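Local atomic coordinates of glucosamine--fructose-6-phosphate aminotransferase [isomerizing] (Francisella tularensis subsp. tularensis, PDB entry 3TBF), a protein that probably makes glucosamine 6-phosphate from fructose 6-phosphate with glutamine as nitrogen donor, this C-terminal fragment carrying its two sugar-isomerase (SIS) domains. Residues T71-I76 and V82-E87; K212-I217 and S348-I353; Q219-F224 and A352-T357. All coordinates share one frame; numbering follows the deposited sequence.

Overall arrangement
The three contacts fall at two places in a chain that carries two SIS domains. Interaction 1 lies in the first, where helix 63-80 packs on strand 84-88, an outermost strand of its five-stranded parallel sheet within the chain. Interactions 2 and 3 lie across the centre of the chain, 31 and 35 Å away between centres, and neither touches interaction 1. They are neighbours, with centres 8 Å apart: both join helix 214-221 to the end of helix 335-355, and they share Ala352 and Ile353. His350 CB meets Ser221 OG at 3.5 Å, and Val351 packs on Ser221 and Phe224, so the two contacts are continuous.

Interaction 1: residues T71-I76 and V82-E87; sequences TAKYWI and VPCSVE
Lys73 reaches from the helix to the strand and touches it along the whole length of its side chain. Lys73 CB lies 3.9 Å from Cys84 SG and, at the same distance, from Val86 CG2, so the root of the chain rests between two side chains of the strand that point to the helix. CG passes beside Cys84 CB. From there the extended chain, launched with CG anti to the backbone N (chi1 153°), runs alongside the Cys84 carbonyl, with Lys73 CD 3.6 Å from Cys84 O. At the tip, Lys73 NZ gives a hydrogen bond of 3.1 Å to Cys84 O, in the carbonyl plane and with a C=O...N angle of 156°. Lys73 NZ also donates to water 1, and this water accepts a second bond, 2.8 Å long, from Val86 N. The ammonium group thus serves two successive peptide groups of the strand, one directly and one through water.

Ile76, one turn later, fills the other end. Ile76 CD1 sits 3.8 Å from Cys84 SG, while Ile76 CG2 approaches Val82 O to 3.4 Å and leans on Val82 CB. A weak backbone bond from Val82 N to Ile76 O adds to this end of the contact.

The second subunit approaches as well: its Arg95 packs on Lys73, and its Glu91 bonds to Tyr74 OH. The segments 71-76 and 84-87 run almost antiparallel (175°), as expected for the second half of a beta-alpha-beta crossover, here strand 56-61, helix 63-80 and strand 84-88. Backbone bonds tie Ser85 and Glu87 to strand 56-61, and Ile76 and Cys84 also pack on that strand, while helix 165-184 meets the helix at Ala72 and Trp75.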
# COMPACT_ATOMS: atom_id res chain seq x y z
N THR A 71 -9.60 3.29 4.63
CA THR A 71 -10.16 3.24 5.97
C THR A 71 -11.50 2.52 5.85
O THR A 71 -11.82 1.60 6.58
CB THR A 71 -10.36 4.63 6.52
OG1 THR A 71 -9.14 5.39 6.39
CG2 THR A 71 -10.74 4.59 7.94
N ALA A 72 -12.27 2.92 4.87
CA ALA A 72 -13.65 2.45 4.73
C ALA A 72 -13.74 0.95 4.46
O ALA A 72 -14.77 0.32 4.70
CB ALA A 72 -14.32 3.21 3.53
N LYS A 73 -12.71 0.39 3.87
CA LYS A 73 -12.76 -1.02 3.54
C LYS A 73 -12.92 -1.82 4.84
O LYS A 73 -13.64 -2.81 4.88
CB LYS A 73 -11.52 -1.42 2.75
CG LYS A 73 -11.12 -2.89 2.88
CD LYS A 73 -9.93 -3.27 2.03
CE LYS A 73 -9.83 -4.81 1.94
NZ LYS A 73 -9.11 -5.27 0.79
N TYR A 74 -12.28 -1.38 5.91
CA TYR A 74 -12.35 -2.12 7.17
C TYR A 74 -13.82 -2.14 7.59
O TYR A 74 -14.34 -3.20 7.98
CB TYR A 74 -11.48 -1.48 8.25
CG TYR A 74 -10.01 -1.73 8.08
CD1 TYR A 74 -9.26 -1.02 7.16
CD2 TYR A 74 -9.33 -2.65 8.88
CE1 TYR A 74 -7.85 -1.24 6.99
CE2 TYR A 74 -7.94 -2.87 8.72
CZ TYR A 74 -7.21 -2.16 7.77
OH TYR A 74 -5.83 -2.37 7.59
N TRP A 75 -14.49 -0.99 7.47
CA TRP A 75 -15.89 -0.82 7.94
C TRP A 75 -16.82 -1.65 7.05
O TRP A 75 -17.69 -2.33 7.55
CB TRP A 75 -16.35 0.65 7.83
CG TRP A 75 -15.72 1.59 8.73
CD1 TRP A 75 -15.23 1.34 9.97
CD2 TRP A 75 -15.57 3.01 8.51
NE1 TRP A 75 -14.77 2.51 10.55
CE2 TRP A 75 -14.99 3.55 9.68
CE3 TRP A 75 -15.88 3.86 7.47
CZ2 TRP A 75 -14.69 4.91 9.82
CZ3 TRP A 75 -15.59 5.23 7.61
CH2 TRP A 75 -15.00 5.74 8.79
N ILE A 76 -16.61 -1.57 5.75
CA ILE A 76 -17.48 -2.24 4.80
C ILE A 76 -17.48 -3.74 4.95
O ILE A 76 -18.52 -4.37 4.95
CB ILE A 76 -17.16 -1.90 3.36
CG1 ILE A 76 -17.51 -0.44 3.08
CG2 ILE A 76 -17.99 -2.80 2.47
CD1 ILE A 76 -16.93 0.12 1.85
N VAL A 82 -19.72 -6.87 2.84
CA VAL A 82 -19.54 -6.94 1.42
C VAL A 82 -18.04 -6.87 1.14
O VAL A 82 -17.35 -6.08 1.73
CB VAL A 82 -20.28 -5.81 0.74
CG1 VAL A 82 -20.17 -5.91 -0.79
CG2 VAL A 82 -21.73 -5.89 1.16
N PRO A 83 -17.53 -7.78 0.29
CA PRO A 83 -16.11 -7.69 0.02
C PRO A 83 -15.74 -6.35 -0.66
O PRO A 83 -16.54 -5.80 -1.45
CB PRO A 83 -15.84 -8.91 -0.86
CG PRO A 83 -17.12 -9.26 -1.43
CD PRO A 83 -18.16 -8.89 -0.44
N CYS A 84 -14.56 -5.82 -0.35
CA CYS A 84 -14.19 -4.49 -0.80
C CYS A 84 -12.73 -4.45 -1.24
O CYS A 84 -11.85 -4.99 -0.54
CB CYS A 84 -14.38 -3.54 0.36
SG CYS A 84 -14.23 -1.81 -0.05
N SER A 85 -12.43 -3.88 -2.41
CA SER A 85 -11.05 -3.65 -2.75
C SER A 85 -10.78 -2.16 -2.96
O SER A 85 -11.69 -1.38 -3.32
CB SER A 85 -10.65 -4.46 -3.98
OG SER A 85 -11.36 -4.03 -5.10
N VAL A 86 -9.55 -1.74 -2.69
CA VAL A 86 -9.29 -0.36 -2.83
C VAL A 86 -8.08 -0.18 -3.67
O VAL A 86 -7.05 -0.72 -3.33
CB VAL A 86 -9.07 0.35 -1.49
CG1 VAL A 86 -8.88 1.82 -1.78
CG2 VAL A 86 -10.28 0.19 -0.58
N GLU A 87 -8.18 0.63 -4.73
CA GLU A 87 -7.05 0.78 -5.62
C GLU A 87 -6.72 2.20 -6.04
O GLU A 87 -7.61 3.02 -6.27
CB GLU A 87 -7.24 -0.12 -6.84
CG GLU A 87 -5.83 -0.56 -7.46
CD GLU A 87 -5.94 -1.67 -8.52
OE1 GLU A 87 -6.78 -2.60 -8.33
OE2 GLU A 87 -5.16 -1.61 -9.51
O HOH W 1 -7.81 -3.25 -1.12

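Interaction 2: residues K212-I217 and S348-I353; sequences KLDTEI and SYHVAI
The imidazole of His350 meets the carboxylate of Asp214 at its edge, with the two planes turned 43° apart. Asp214 OD1 lies close to the ring plane, next to NE2, and CG of the carboxylate is also close to that plane. One face of the imidazole is covered by its own helix neighbour, Tyr349, whose CD2 stands 3.7 Å above the ring plane of His350, over its centre. The phenol ring of Tyr349 has its own cover, with Ile353 CG1 3.9 Å above one face, displaced toward the rim. His350 CE1 comes to the edge of the Tyr349 ring, in its plane.

The bond itself runs from His350 NE2 to Asp214 OD1, 2.7 Å long with an N-H...O angle of 157°. The donor comes nearly end-on to the oxygen, in line with its C-O bond, and the two side chains cross at about a right angle. Asp214 reaches across because its CG lies anti to the backbone N (chi1 -174°), which carries the carboxylate out from the first turn of helix 214-221. One turn on, Ile217 CG2 touches His350 CD2 at 4.1 Å, an oblique approach that is neither over the face nor at the edge. Ile217 also packs on Pro343, Leu346 and Leu347 of helix 335-355, so this helix pair is held by apolar contacts beside the polar one.

The other carboxylate oxygen, Asp214 OD2, is hydrogen-bonded to the hydroxyl of Tyr19, so both oxygens are engaged and the rotation of the group is fixed. The His-carboxylate bond thus ties the start of helix 214-221 to helix 335-355, the last helix of the chain, and a carboxylate bonded to NE2 in this way would probably raise the proton affinity of the imidazole.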
# COMPACT_ATOMS: atom_id res chain seq x y z
N LYS A 212 -9.30 20.82 20.96
CA LYS A 212 -8.70 21.37 22.17
C LYS A 212 -7.23 21.11 22.31
O LYS A 212 -6.59 21.82 23.07
CB LYS A 212 -9.35 20.80 23.42
CG LYS A 212 -10.23 21.76 24.13
CD LYS A 212 -11.45 22.17 23.29
CE LYS A 212 -12.69 22.39 24.20
NZ LYS A 212 -12.90 23.80 24.49
N LEU A 213 -6.70 20.10 21.60
CA LEU A 213 -5.29 19.77 21.73
C LEU A 213 -4.40 20.73 20.96
O LEU A 213 -3.16 20.59 20.98
CB LEU A 213 -5.04 18.35 21.28
CG LEU A 213 -5.85 17.25 21.95
CD1 LEU A 213 -5.37 15.93 21.36
CD2 LEU A 213 -5.65 17.25 23.50
N ASP A 214 -5.01 21.68 20.29
CA ASP A 214 -4.29 22.64 19.43
C ASP A 214 -3.06 23.24 20.10
O ASP A 214 -1.92 23.09 19.62
CB ASP A 214 -5.29 23.70 18.96
CG ASP A 214 -4.74 24.68 17.96
OD1 ASP A 214 -3.56 24.72 17.69
OD2 ASP A 214 -5.53 25.50 17.44
N THR A 215 -3.27 23.88 21.24
CA THR A 215 -2.21 24.56 21.99
C THR A 215 -1.09 23.60 22.37
O THR A 215 0.09 23.92 22.12
CB THR A 215 -2.82 25.30 23.23
OG1 THR A 215 -3.67 26.38 22.76
CG2 THR A 215 -1.75 25.84 24.17
N GLU A 216 -1.40 22.44 22.94
CA GLU A 216 -0.35 21.45 23.25
C GLU A 216 0.39 20.96 22.00
O GLU A 216 1.61 20.72 22.05
CB GLU A 216 -0.94 20.23 23.95
CG GLU A 216 -0.84 20.27 25.46
CD GLU A 216 -2.09 19.81 26.21
OE1 GLU A 216 -3.18 19.55 25.61
OE2 GLU A 216 -1.96 19.74 27.45
N ILE A 217 -0.33 20.81 20.88
CA ILE A 217 0.33 20.38 19.65
C ILE A 217 1.26 21.46 19.12
O ILE A 217 2.36 21.14 18.62
CB ILE A 217 -0.63 19.90 18.58
CG1 ILE A 217 -1.30 18.60 19.04
CG2 ILE A 217 0.08 19.68 17.29
CD1 ILE A 217 -2.63 18.37 18.39
N SER A 348 0.50 18.80 11.53
CA SER A 348 1.12 19.15 10.28
C SER A 348 1.02 20.64 10.05
O SER A 348 1.93 21.22 9.48
CB SER A 348 0.53 18.37 9.09
OG SER A 348 -0.71 18.95 8.70
N TYR A 349 -0.06 21.25 10.51
CA TYR A 349 -0.18 22.70 10.43
C TYR A 349 0.91 23.39 11.22
O TYR A 349 1.64 24.20 10.68
CB TYR A 349 -1.54 23.17 10.91
CG TYR A 349 -1.62 24.68 11.02
CD1 TYR A 349 -1.84 25.49 9.89
CD2 TYR A 349 -1.45 25.31 12.27
CE1 TYR A 349 -1.91 26.89 10.01
CE2 TYR A 349 -1.50 26.71 12.39
CZ TYR A 349 -1.72 27.49 11.25
OH TYR A 349 -1.76 28.85 11.39
N HIS A 350 1.04 23.08 12.49
CA HIS A 350 2.06 23.75 13.27
C HIS A 350 3.52 23.48 12.86
O HIS A 350 4.35 24.37 12.96
CB HIS A 350 1.89 23.40 14.72
CG HIS A 350 0.66 24.00 15.31
ND1 HIS A 350 0.47 25.36 15.40
CD2 HIS A 350 -0.45 23.43 15.81
CE1 HIS A 350 -0.70 25.60 15.97
NE2 HIS A 350 -1.28 24.44 16.23
N VAL A 351 3.83 22.26 12.38
CA VAL A 351 5.18 21.97 11.99
C VAL A 351 5.49 22.75 10.73
O VAL A 351 6.61 23.22 10.55
CB VAL A 351 5.37 20.49 11.82
CG1 VAL A 351 6.69 20.14 11.11
CG2 VAL A 351 5.24 19.86 13.18
N ALA A 352 4.47 22.96 9.91
CA ALA A 352 4.61 23.78 8.70
C ALA A 352 4.95 25.20 9.06
O ALA A 352 5.83 25.80 8.44
CB ALA A 352 3.36 23.75 7.86
N ILE A 353 4.29 25.73 10.07
CA ILE A 353 4.61 27.09 10.51
C ILE A 353 6.05 27.19 11.04
O ILE A 353 6.82 28.05 10.62
CB ILE A 353 3.66 27.60 11.57
CG1 ILE A 353 2.23 27.62 11.02
CG2 ILE A 353 4.07 29.02 12.03
CD1 ILE A 353 2.05 28.48 9.85

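Interaction 3: residues Q219-F224 and A352-T357; sequences QISEYF and AIIKGT
Ile354 is the main side chain of this contact and is directed at the segment 219-224. Ile354 CG1 lies 3.7 Å from Ser221 OG, and Ile354 CD1 reaches on to Glu222, 4.0 Å from CG of that residue, whose chain it crosses at about a right angle. Phe224 takes part through its backbone: the ring is turned to Leu347 and Val351 of helix 335-355 and to strand 278-283, while its carbonyl oxygen meets Lys355. Lys355 bends at chi2 (-98°), bringing its CE to 3.4 Å from Phe224 O and carrying the ammonium group past it. Just beyond, Gly356 leaves the helix with a positive phi of 75° in a Schellman motif, where Gly356 N bonds to Ile353 O and Thr357 N to Ala352 O.

No hydrogen bond joins the two segments. Ser221 OG turns back into its own helix, bonding to Asp218 O, and Lys355 NZ is held by Ser225 O and Lys227 O, so backbone carbonyls satisfy both groups. The contact is therefore van der Waals packing between two helix ends, in which aliphatic carbons of Ile354 and Lys355 rest on polar as well as apolar atoms.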
# COMPACT_ATOMS: atom_id res chain seq x y z
N GLN A 219 3.01 23.56 21.08
CA GLN A 219 4.20 23.38 21.90
C GLN A 219 5.09 22.22 21.44
O GLN A 219 6.27 22.39 21.31
CB GLN A 219 3.83 23.11 23.35
CG GLN A 219 3.21 24.28 24.11
CD GLN A 219 2.49 23.80 25.42
OE1 GLN A 219 2.81 22.73 25.97
NE2 GLN A 219 1.52 24.60 25.92
N ILE A 220 4.50 21.05 21.21
CA ILE A 220 5.19 19.85 20.71
C ILE A 220 5.92 20.05 19.37
O ILE A 220 7.03 19.59 19.14
CB ILE A 220 4.15 18.76 20.45
CG1 ILE A 220 3.65 18.13 21.74
CG2 ILE A 220 4.72 17.66 19.60
CD1 ILE A 220 2.65 17.00 21.44
N SER A 221 5.26 20.74 18.46
CA SER A 221 5.77 20.91 17.13
C SER A 221 7.18 21.54 17.05
O SER A 221 7.85 21.37 16.01
CB SER A 221 4.77 21.73 16.32
OG SER A 221 4.86 23.09 16.64
N GLU A 222 7.63 22.24 18.09
CA GLU A 222 9.00 22.81 18.10
C GLU A 222 10.05 21.69 17.95
O GLU A 222 11.07 21.88 17.30
CB GLU A 222 9.28 23.59 19.39
CG GLU A 222 8.53 24.95 19.47
CD GLU A 222 8.12 25.39 20.93
OE1 GLU A 222 8.39 24.66 21.93
OE2 GLU A 222 7.50 26.49 21.08
N TYR A 223 9.76 20.53 18.54
CA TYR A 223 10.58 19.34 18.39
C TYR A 223 10.92 19.01 16.90
O TYR A 223 11.95 18.41 16.64
CB TYR A 223 9.92 18.13 19.08
CG TYR A 223 10.73 16.87 19.00
CD1 TYR A 223 11.85 16.67 19.81
CD2 TYR A 223 10.40 15.87 18.08
CE1 TYR A 223 12.61 15.51 19.71
CE2 TYR A 223 11.17 14.70 17.98
CZ TYR A 223 12.27 14.54 18.78
OH TYR A 223 13.03 13.40 18.66
N PHE A 224 10.10 19.45 15.94
CA PHE A 224 10.28 19.02 14.56
C PHE A 224 11.11 20.00 13.74
O PHE A 224 11.37 19.75 12.55
CB PHE A 224 8.93 18.77 13.86
CG PHE A 224 8.20 17.52 14.32
CD1 PHE A 224 7.56 17.50 15.54
CD2 PHE A 224 8.11 16.39 13.51
CE1 PHE A 224 6.86 16.40 15.97
CE2 PHE A 224 7.42 15.26 13.92
CZ PHE A 224 6.79 15.26 15.17
N ALA A 352 4.47 22.96 9.91
CA ALA A 352 4.61 23.78 8.70
C ALA A 352 4.95 25.20 9.06
O ALA A 352 5.83 25.80 8.44
CB ALA A 352 3.36 23.75 7.86
N ILE A 353 4.29 25.73 10.07
CA ILE A 353 4.61 27.09 10.51
C ILE A 353 6.05 27.19 11.04
O ILE A 353 6.82 28.05 10.62
CB ILE A 353 3.66 27.60 11.57
CG1 ILE A 353 2.23 27.62 11.02
CG2 ILE A 353 4.07 29.02 12.03
CD1 ILE A 353 2.05 28.48 9.85
N ILE A 354 6.42 26.28 11.94
CA ILE A 354 7.81 26.15 12.39
C ILE A 354 8.82 26.11 11.24
O ILE A 354 9.83 26.76 11.29
CB ILE A 354 8.03 24.88 13.21
CG1 ILE A 354 7.33 24.98 14.58
CG2 ILE A 354 9.50 24.62 13.41
CD1 ILE A 354 8.04 25.82 15.58
N LYS A 355 8.55 25.35 10.20
CA LYS A 355 9.47 25.29 9.05
C LYS A 355 9.30 26.49 8.12
O LYS A 355 10.09 26.66 7.21
CB LYS A 355 9.23 24.01 8.23
CG LYS A 355 9.49 22.67 8.98
CD LYS A 355 10.85 22.13 8.66
CE LYS A 355 11.13 20.83 9.38
NZ LYS A 355 12.58 20.44 9.28
N GLY A 356 8.27 27.31 8.32
CA GLY A 356 8.07 28.49 7.47
C GLY A 356 7.53 28.18 6.09
O GLY A 356 7.68 28.97 5.17
N THR A 357 6.91 27.01 5.95
CA THR A 357 6.37 26.59 4.65
C THR A 357 4.93 27.05 4.52
O THR A 357 4.35 27.56 5.46
CB THR A 357 6.51 25.06 4.37
OG1 THR A 357 6.23 24.30 5.55
CG2 THR A 357 7.93 24.73 3.86